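Local coordinates for protein valine-pyruvate aminotransferase (Salmonella typhimurium, PDB 3G7Q) that probably catalyses the pyridoxal phosphate-dependent transfer of an amino group from L-valine to pyruvate, giving 3-methyl-2-oxobutanoate and L-alanine, at residues K128-I139 with T181-P192; V196-D206 with I230-N239. One frame throughout, in Å; residues are numbered along the deposited sequence. Where two conformers were deposited one is given.

How the contacts relate
Contact 1 is core and contact 2 lies nearer the surface. Contact 1 joins two neighbouring strands of the large sheet and the loops that follow them. Its bonds are mostly backbone to backbone, with apolar side chains on both faces and one buried carboxylate. Contact 2 sets the start of helix 199-211 against the loop 230-239, and side-chain carboxylates do most of its polar work. Strand 181-187 and this helix follow each other in the chain, so contact 1 leads into contact 2. Arg188 ties them together: its NH2 forms a salt bridge with Asp199 OD1 at 2.8 Å, and its NH1 bonds to Arg235 O.

Contact 1 of 2, residues K128-I139 with T181-P192; sequences KKVLFPLAPEYI and TGMICVSRPTNP
This is a parallel strand pairing inside the large mixed sheet, extended by a loop-to-loop contact beyond the strand ends. Strands 129-132 and 181-187 run side by side, their axes 4.8 Å apart at closest. Gly182 N donates to Lys129 O at 2.7 Å. Leu131 grips the other strand twice: its N donates to Met183 O at 2.9 Å, and its O accepts from Cys185 N. The register slips by one residue between Lys129 and Val130, a beta bulge with Gly182 as the extra residue.

Val130 and Met183, a selenomethionine, lie alongside each other on one face, where Phe115 of helix 107-118 meets both. Cys185 CB packs on Phe132 CE1 at 3.7 Å; its SG stands oblique to the ring. Cys185 O sits at the edge of the same ring. On the other face Pro133 CG crosses the CG2 branch of Ile184 and CG1 of Val186, next to Leu205 of helix 199-211. Helices on both faces of a largely parallel sheet are the build of the large domain in class I aminotransferases.

Past the strands, Glu137 folds back toward strand 181-187 through a bend at chi2 (-72°). Ser187 OG donates to the syn lone pair of Glu137 OE1 at 2.7 Å. Ser187 N gives OE2 a weak bond. A water donates to Glu137 OE2 and to Cys185 O and accepts from Leu134 N, so the buried carboxylate has partners on both oxygens. Farther on, Asn191 ND2 lies over one face of the Tyr138 ring, toward the rim and 3.4 Å from CG; ring and amide planes are 16° apart. Asn191 OD1 accepts from Arg389 NH1. Pro136 CB meets Pro192 CG at 4.1 Å.

Contact 2 of 2, residues V196-D206 with I230-N239; sequences VITDEELMKLD and IFSEARPLWN
Asp199, in the first turn of helix 199-211, accepts the backbone N-H of Arg235 in the 230-239 loop. A capping box starts this helix: Thr198 OG1 accepts from Glu201 N, and Glu201 OE1 accepts from Thr198 N.

The polar contacts centre on Asp199. Arg235 N reaches its OD1 at 2.9 Å on the syn side, tilted 22° out of the carboxylate plane; Arg188 shares this oxygen. Its OD2 lies over one face of the Arg235 guanidinium, 3.5 Å from NH1, so this salt bridge rests on charge alone. Asp199 OD2 is also 2.5 Å from Glu233 OE2, the carboxylate planes at right angles. So short a gap suggests that one acid carries a proton. A water bridges Asp199 N and Glu233 OE1.

The apolar contacts flank this cluster. Val196 sets CG2 against Ile230 CD1 and CG1 against Ala234 CB. Leu202 CG meets Leu237 CD2 at 3.8 Å; the two leucines lie alongside, running opposite ways.

At the far end, Asn239 holds CG between the backbone N and carbonyl carbon (chi1 63°), and its amide faces Asp206. Asn239 OD1 accepts a hydrogen bond from Asn241 N, and ND2 donates to Asp206 OD1 at 3.1 Å, nearly straight (171°).

Contact 1 of 2, residues K128-I139 with T181-P192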
# COMPACT_ATOMS: atom_id res chain seq x y z
N LYS A 128 -20.70 -10.76 10.11
CA LYS A 128 -19.89 -10.75 11.33
C LYS A 128 -19.36 -9.36 11.65
O LYS A 128 -19.12 -8.55 10.74
CB LYS A 128 -18.74 -11.74 11.18
CG LYS A 128 -19.19 -13.18 10.96
CD LYS A 128 -19.66 -13.84 12.23
CE LYS A 128 -20.19 -15.24 11.95
NZ LYS A 128 -21.64 -15.25 11.53
N LYS A 129 -19.17 -9.09 12.94
CA LYS A 129 -18.69 -7.78 13.37
C LYS A 129 -17.32 -7.85 14.06
O LYS A 129 -16.86 -8.92 14.46
CB LYS A 129 -19.70 -7.12 14.29
CG LYS A 129 -21.06 -6.93 13.63
CD LYS A 129 -21.90 -5.93 14.38
CE LYS A 129 -23.27 -5.76 13.73
NZ LYS A 129 -23.97 -4.57 14.32
N VAL A 130 -16.67 -6.71 14.13
CA VAL A 130 -15.40 -6.56 14.85
C VAL A 130 -15.76 -6.01 16.21
O VAL A 130 -16.40 -4.97 16.31
CB VAL A 130 -14.45 -5.59 14.14
CG1 VAL A 130 -13.19 -5.33 14.99
CG2 VAL A 130 -14.08 -6.09 12.74
N LEU A 131 -15.36 -6.73 17.26
CA LEU A 131 -15.59 -6.26 18.63
C LEU A 131 -14.32 -5.62 19.23
O LEU A 131 -13.26 -6.23 19.21
CB LEU A 131 -16.03 -7.44 19.51
CG LEU A 131 -16.14 -7.14 21.01
CD1 LEU A 131 -17.15 -6.03 21.27
CD2 LEU A 131 -16.48 -8.41 21.81
N PHE A 132 -14.46 -4.38 19.73
CA PHE A 132 -13.44 -3.67 20.47
C PHE A 132 -13.87 -3.79 21.93
O PHE A 132 -14.74 -3.05 22.39
CB PHE A 132 -13.31 -2.21 20.04
CG PHE A 132 -12.93 -2.04 18.61
CD1 PHE A 132 -11.66 -2.35 18.18
CD2 PHE A 132 -13.85 -1.56 17.69
CE1 PHE A 132 -11.30 -2.21 16.86
CE2 PHE A 132 -13.50 -1.41 16.36
CZ PHE A 132 -12.22 -1.74 15.94
N PRO A 133 -13.29 -4.75 22.67
CA PRO A 133 -13.76 -4.91 24.06
C PRO A 133 -13.31 -3.82 25.01
O PRO A 133 -13.82 -3.73 26.13
CB PRO A 133 -13.17 -6.27 24.48
CG PRO A 133 -12.02 -6.48 23.60
CD PRO A 133 -12.24 -5.72 22.32
N LEU A 134 -12.38 -2.99 24.57
CA LEU A 134 -11.91 -1.89 25.39
C LEU A 134 -11.80 -0.62 24.52
O LEU A 134 -10.72 -0.21 24.13
CB LEU A 134 -10.60 -2.25 26.10
CG LEU A 134 -10.01 -1.39 27.26
CD1 LEU A 134 -11.00 -0.99 28.26
CD2 LEU A 134 -8.91 -2.15 27.94
N ALA A 135 -12.93 0.01 24.29
CA ALA A 135 -12.92 1.32 23.63
C ALA A 135 -12.43 2.35 24.65
O ALA A 135 -12.64 2.16 25.84
CB ALA A 135 -14.31 1.66 23.15
N PRO A 136 -11.80 3.46 24.21
CA PRO A 136 -11.55 3.89 22.84
C PRO A 136 -10.34 3.24 22.17
O PRO A 136 -9.35 2.90 22.83
CB PRO A 136 -11.32 5.40 22.99
CG PRO A 136 -10.72 5.52 24.32
CD PRO A 136 -11.29 4.44 25.18
N GLU A 137 -10.45 3.09 20.86
CA GLU A 137 -9.42 2.52 20.00
C GLU A 137 -9.26 3.44 18.81
O GLU A 137 -10.20 4.15 18.43
CB GLU A 137 -9.84 1.14 19.51
CG GLU A 137 -9.65 0.01 20.50
CD GLU A 137 -8.17 -0.37 20.70
OE1 GLU A 137 -7.30 0.18 20.00
OE2 GLU A 137 -7.89 -1.21 21.58
N TYR A 138 -8.07 3.46 18.23
CA TYR A 138 -7.81 4.26 17.05
C TYR A 138 -8.33 3.64 15.75
O TYR A 138 -8.92 4.34 14.93
CB TYR A 138 -6.31 4.53 16.92
CG TYR A 138 -5.92 5.05 15.55
CD1 TYR A 138 -6.21 6.35 15.20
CD2 TYR A 138 -5.29 4.23 14.63
CE1 TYR A 138 -5.88 6.85 13.94
CE2 TYR A 138 -4.96 4.72 13.36
CZ TYR A 138 -5.26 6.03 13.03
OH TYR A 138 -4.96 6.56 11.78
N ILE A 139 -8.12 2.36 15.52
CA ILE A 139 -8.56 1.82 14.20
C ILE A 139 -10.05 2.10 13.89
O ILE A 139 -10.43 2.37 12.73
CB ILE A 139 -8.18 0.31 14.01
CG1 ILE A 139 -8.38 -0.09 12.53
CG2 ILE A 139 -8.94 -0.58 14.98
CD1 ILE A 139 -7.54 0.75 11.53
N THR A 181 -19.93 -12.20 16.24
CA THR A 181 -18.62 -11.60 16.44
C THR A 181 -17.63 -12.34 15.57
O THR A 181 -17.45 -13.55 15.72
CB THR A 181 -18.18 -11.71 17.90
OG1 THR A 181 -19.19 -11.17 18.74
CG2 THR A 181 -16.85 -10.96 18.13
N GLY A 182 -16.98 -11.63 14.66
CA GLY A 182 -16.01 -12.24 13.77
C GLY A 182 -14.58 -12.22 14.31
O GLY A 182 -13.78 -13.08 13.97
N MSE A 183 -14.27 -11.21 15.12
CA MSE A 183 -12.94 -11.06 15.71
C MSE A 183 -12.99 -10.08 16.85
O MSE A 183 -13.88 -9.22 16.91
CB MSE A 183 -11.91 -10.60 14.67
CG MSE A 183 -12.32 -9.44 13.80
SE MSE A 183 -10.81 -8.82 12.65
CE MSE A 183 -10.14 -7.71 13.70
N ILE A 184 -12.00 -10.20 17.73
CA ILE A 184 -11.86 -9.34 18.89
C ILE A 184 -10.58 -8.56 18.64
O ILE A 184 -9.55 -9.15 18.33
CB ILE A 184 -11.74 -10.16 20.18
CG1 ILE A 184 -12.97 -11.05 20.35
CG2 ILE A 184 -11.53 -9.23 21.37
CD1 ILE A 184 -12.98 -11.93 21.63
N CYS A 185 -10.64 -7.24 18.77
CA CYS A 185 -9.51 -6.40 18.44
C CYS A 185 -9.11 -5.44 19.56
O CYS A 185 -9.95 -4.71 20.06
CB CYS A 185 -9.86 -5.61 17.19
SG CYS A 185 -8.47 -4.72 16.50
N VAL A 186 -7.84 -5.45 19.93
CA VAL A 186 -7.30 -4.57 20.96
C VAL A 186 -5.93 -4.08 20.49
O VAL A 186 -5.36 -4.62 19.56
CB VAL A 186 -7.14 -5.26 22.33
CG1 VAL A 186 -8.45 -5.71 22.89
CG2 VAL A 186 -6.17 -6.44 22.23
N SER A 187 -5.44 -3.01 21.08
CA SER A 187 -4.09 -2.52 20.80
C SER A 187 -3.38 -2.53 22.15
O SER A 187 -4.05 -2.53 23.19
CB SER A 187 -4.10 -1.13 20.18
OG SER A 187 -4.81 -0.22 21.02
N ARG A 188 -2.04 -2.57 22.15
CA ARG A 188 -1.29 -2.61 23.40
C ARG A 188 0.16 -2.23 23.20
O ARG A 188 0.92 -3.02 22.63
CB ARG A 188 -1.34 -4.02 24.00
CG ARG A 188 -0.92 -4.15 25.44
CD ARG A 188 -0.86 -5.62 25.83
NE ARG A 188 -0.93 -5.83 27.26
CZ ARG A 188 -0.37 -6.85 27.92
NH1 ARG A 188 0.40 -7.74 27.28
NH2 ARG A 188 -0.52 -6.98 29.22
N PRO A 189 0.57 -1.01 23.60
CA PRO A 189 -0.20 0.12 24.16
C PRO A 189 -1.15 0.70 23.14
O PRO A 189 -0.98 0.52 21.93
CB PRO A 189 0.85 1.16 24.51
CG PRO A 189 2.18 0.41 24.52
CD PRO A 189 2.00 -0.71 23.53
N THR A 190 -2.13 1.44 23.64
CA THR A 190 -3.22 1.93 22.80
C THR A 190 -3.13 3.39 22.36
O THR A 190 -2.75 4.26 23.14
CB THR A 190 -4.54 1.78 23.58
OG1 THR A 190 -4.74 0.40 23.91
CG2 THR A 190 -5.76 2.31 22.79
N ASN A 191 -3.42 3.60 21.07
CA ASN A 191 -3.73 4.92 20.53
C ASN A 191 -5.28 4.89 20.64
O ASN A 191 -5.93 4.07 20.00
CB ASN A 191 -3.23 5.02 19.09
CG ASN A 191 -3.72 6.27 18.35
OD1 ASN A 191 -4.55 7.06 18.86
ND2 ASN A 191 -3.24 6.43 17.09
N PRO A 192 -5.91 5.89 21.30
CA PRO A 192 -5.45 7.21 21.76
C PRO A 192 -5.14 7.46 23.23
O PRO A 192 -4.76 8.58 23.56
CB PRO A 192 -6.69 8.06 21.42
CG PRO A 192 -7.83 7.17 21.86
CD PRO A 192 -7.38 5.76 21.46
O HOH W 1 -10.65 -2.90 22.19

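Contact 2 of 2, residues V196-D206 with I230-N239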
# COMPACT_ATOMS: atom_id res chain seq x y z
N VAL A 196 -2.48 0.36 28.61
CA VAL A 196 -1.91 -0.97 28.44
C VAL A 196 -2.85 -1.96 29.12
O VAL A 196 -2.92 -2.05 30.35
CB VAL A 196 -0.46 -1.06 28.95
CG1 VAL A 196 0.00 -2.52 29.04
CG2 VAL A 196 0.46 -0.25 28.03
N ILE A 197 -3.65 -2.64 28.31
CA ILE A 197 -4.55 -3.64 28.84
C ILE A 197 -3.76 -4.61 29.75
O ILE A 197 -2.65 -5.02 29.41
CB ILE A 197 -5.27 -4.34 27.65
CG1 ILE A 197 -6.29 -5.35 28.16
CG2 ILE A 197 -4.23 -4.95 26.66
CD1 ILE A 197 -7.05 -6.02 27.04
N THR A 198 -4.32 -4.96 30.91
CA THR A 198 -3.60 -5.76 31.92
C THR A 198 -3.39 -7.20 31.46
O THR A 198 -4.12 -7.71 30.59
CB THR A 198 -4.28 -5.75 33.29
OG1 THR A 198 -5.47 -6.56 33.27
CG2 THR A 198 -4.58 -4.30 33.76
N ASP A 199 -2.38 -7.86 32.02
CA ASP A 199 -2.17 -9.26 31.70
C ASP A 199 -3.45 -10.08 31.93
O ASP A 199 -3.81 -10.90 31.09
CB ASP A 199 -1.04 -9.88 32.52
CG ASP A 199 0.30 -9.25 32.25
OD1 ASP A 199 0.51 -8.75 31.13
OD2 ASP A 199 1.12 -9.26 33.16
N GLU A 200 -4.14 -9.82 33.03
CA GLU A 200 -5.35 -10.56 33.39
C GLU A 200 -6.47 -10.31 32.37
O GLU A 200 -7.15 -11.24 31.93
CB GLU A 200 -5.80 -10.18 34.79
CG GLU A 200 -6.92 -11.03 35.37
N GLU A 201 -6.67 -9.06 31.99
CA GLU A 201 -7.67 -8.74 30.97
C GLU A 201 -7.37 -9.41 29.63
O GLU A 201 -8.25 -9.96 28.97
CB GLU A 201 -7.72 -7.22 30.74
CG GLU A 201 -8.40 -6.49 31.89
CD GLU A 201 -8.26 -4.97 31.82
OE1 GLU A 201 -7.25 -4.44 31.27
OE2 GLU A 201 -9.18 -4.29 32.32
N LEU A 202 -6.12 -9.36 29.22
CA LEU A 202 -5.73 -9.93 27.94
C LEU A 202 -5.90 -11.46 27.95
O LEU A 202 -6.36 -12.04 26.96
CB LEU A 202 -4.30 -9.49 27.58
CG LEU A 202 -3.85 -9.78 26.15
CD1 LEU A 202 -4.74 -9.06 25.15
CD2 LEU A 202 -2.37 -9.35 25.97
N MSE A 203 -5.46 -12.13 29.02
CA MSE A 203 -5.57 -13.59 29.08
C MSE A 203 -7.00 -14.04 29.04
O MSE A 203 -7.34 -15.04 28.43
CB MSE A 203 -4.88 -14.13 30.32
CG MSE A 203 -3.39 -14.01 30.18
SE MSE A 203 -2.42 -14.88 31.57
CE MSE A 203 -2.90 -13.79 33.16
N LYS A 204 -7.88 -13.28 29.71
CA LYS A 204 -9.33 -13.54 29.71
C LYS A 204 -9.88 -13.40 28.28
O LYS A 204 -10.56 -14.30 27.78
CB LYS A 204 -10.10 -12.58 30.64
CG LYS A 204 -9.95 -12.82 32.14
CD LYS A 204 -10.83 -11.80 32.89
CE LYS A 204 -10.65 -11.80 34.39
NZ LYS A 204 -11.48 -10.71 35.03
N LEU A 205 -9.55 -12.29 27.62
CA LEU A 205 -9.93 -12.10 26.20
C LEU A 205 -9.41 -13.22 25.30
O LEU A 205 -10.12 -13.67 24.39
CB LEU A 205 -9.46 -10.74 25.67
CG LEU A 205 -10.14 -9.50 26.22
CD1 LEU A 205 -9.47 -8.21 25.71
CD2 LEU A 205 -11.65 -9.51 25.89
N ASP A 206 -8.19 -13.69 25.56
CA ASP A 206 -7.58 -14.79 24.81
C ASP A 206 -8.42 -16.07 25.02
O ASP A 206 -8.66 -16.80 24.07
CB ASP A 206 -6.14 -15.00 25.27
CG ASP A 206 -5.43 -16.15 24.55
OD1 ASP A 206 -5.35 -16.16 23.32
OD2 ASP A 206 -4.91 -17.02 25.26
N ILE A 230 6.70 1.79 25.63
CA ILE A 230 5.85 1.27 26.69
C ILE A 230 6.52 1.53 28.01
O ILE A 230 7.73 1.25 28.18
CB ILE A 230 5.52 -0.24 26.44
CG1 ILE A 230 4.55 -0.75 27.49
CG2 ILE A 230 6.84 -1.07 26.41
CD1 ILE A 230 3.94 -2.11 27.14
N PHE A 231 5.75 2.05 28.96
CA PHE A 231 6.24 2.46 30.26
C PHE A 231 5.66 1.66 31.43
O PHE A 231 5.79 2.04 32.60
CB PHE A 231 5.92 3.94 30.47
CG PHE A 231 6.13 4.80 29.22
CD1 PHE A 231 7.34 4.78 28.54
CD2 PHE A 231 5.12 5.63 28.75
CE1 PHE A 231 7.53 5.54 27.43
CE2 PHE A 231 5.31 6.39 27.63
CZ PHE A 231 6.49 6.34 26.96
N SER A 232 4.94 0.60 31.12
CA SER A 232 4.32 -0.18 32.15
C SER A 232 4.67 -1.62 31.92
O SER A 232 5.21 -1.97 30.86
CB SER A 232 2.81 -0.04 32.06
OG SER A 232 2.43 -0.53 30.77
N GLU A 233 4.35 -2.45 32.89
CA GLU A 233 4.53 -3.89 32.77
C GLU A 233 3.51 -4.42 31.74
O GLU A 233 2.40 -3.91 31.65
CB GLU A 233 4.32 -4.55 34.11
CG GLU A 233 4.42 -6.06 34.13
CD GLU A 233 3.13 -6.81 33.78
OE1 GLU A 233 2.02 -6.26 33.96
OE2 GLU A 233 3.27 -7.97 33.35
N ALA A 234 3.92 -5.41 30.97
CA ALA A 234 3.06 -6.06 30.03
C ALA A 234 3.71 -7.36 29.57
O ALA A 234 4.73 -7.33 28.87
CB ALA A 234 2.78 -5.13 28.84
N ARG A 235 3.16 -8.49 29.96
CA ARG A 235 3.75 -9.75 29.51
C ARG A 235 3.38 -9.97 28.05
O ARG A 235 2.21 -9.93 27.70
CB ARG A 235 3.24 -10.93 30.33
CG ARG A 235 3.72 -12.28 29.81
CD ARG A 235 3.19 -13.45 30.63
NE ARG A 235 3.44 -13.16 32.02
CZ ARG A 235 2.55 -12.76 32.92
NH1 ARG A 235 1.24 -12.70 32.65
NH2 ARG A 235 2.97 -12.47 34.14
N PRO A 236 4.38 -10.19 27.19
CA PRO A 236 4.02 -10.45 25.79
C PRO A 236 3.22 -11.74 25.66
O PRO A 236 3.36 -12.66 26.49
CB PRO A 236 5.38 -10.55 25.09
CG PRO A 236 6.34 -9.81 26.02
CD PRO A 236 5.85 -10.15 27.37
N LEU A 237 2.37 -11.79 24.63
CA LEU A 237 1.50 -12.93 24.39
C LEU A 237 1.41 -13.28 22.93
O LEU A 237 1.12 -12.42 22.09
CB LEU A 237 0.07 -12.62 24.86
CG LEU A 237 -1.02 -13.71 24.71
CD1 LEU A 237 -0.71 -14.93 25.55
CD2 LEU A 237 -2.42 -13.18 25.05
N TRP A 238 1.64 -14.55 22.61
CA TRP A 238 1.36 -15.05 21.27
C TRP A 238 1.04 -16.53 21.34
O TRP A 238 1.63 -17.28 22.14
CB TRP A 238 2.47 -14.80 20.24
CG TRP A 238 1.94 -15.13 18.84
CD1 TRP A 238 1.19 -14.32 18.03
CD2 TRP A 238 2.09 -16.37 18.12
NE1 TRP A 238 0.85 -14.98 16.86
CE2 TRP A 238 1.41 -16.23 16.89
CE3 TRP A 238 2.74 -17.57 18.40
CZ2 TRP A 238 1.35 -17.25 15.95
CZ3 TRP A 238 2.67 -18.57 17.48
CH2 TRP A 238 1.99 -18.41 16.26
N ASN A 239 0.02 -16.92 20.58
CA ASN A 239 -0.33 -18.33 20.38
C ASN A 239 -1.01 -18.39 19.02
O ASN A 239 -1.31 -17.33 18.43
CB ASN A 239 -1.15 -18.91 21.54
CG ASN A 239 -2.48 -18.24 21.71
OD1 ASN A 239 -3.28 -18.20 20.79
ND2 ASN A 239 -2.75 -17.74 22.92
O HOH W 2 -0.70 -6.47 33.83
O HOH W 3 0.37 -11.76 35.47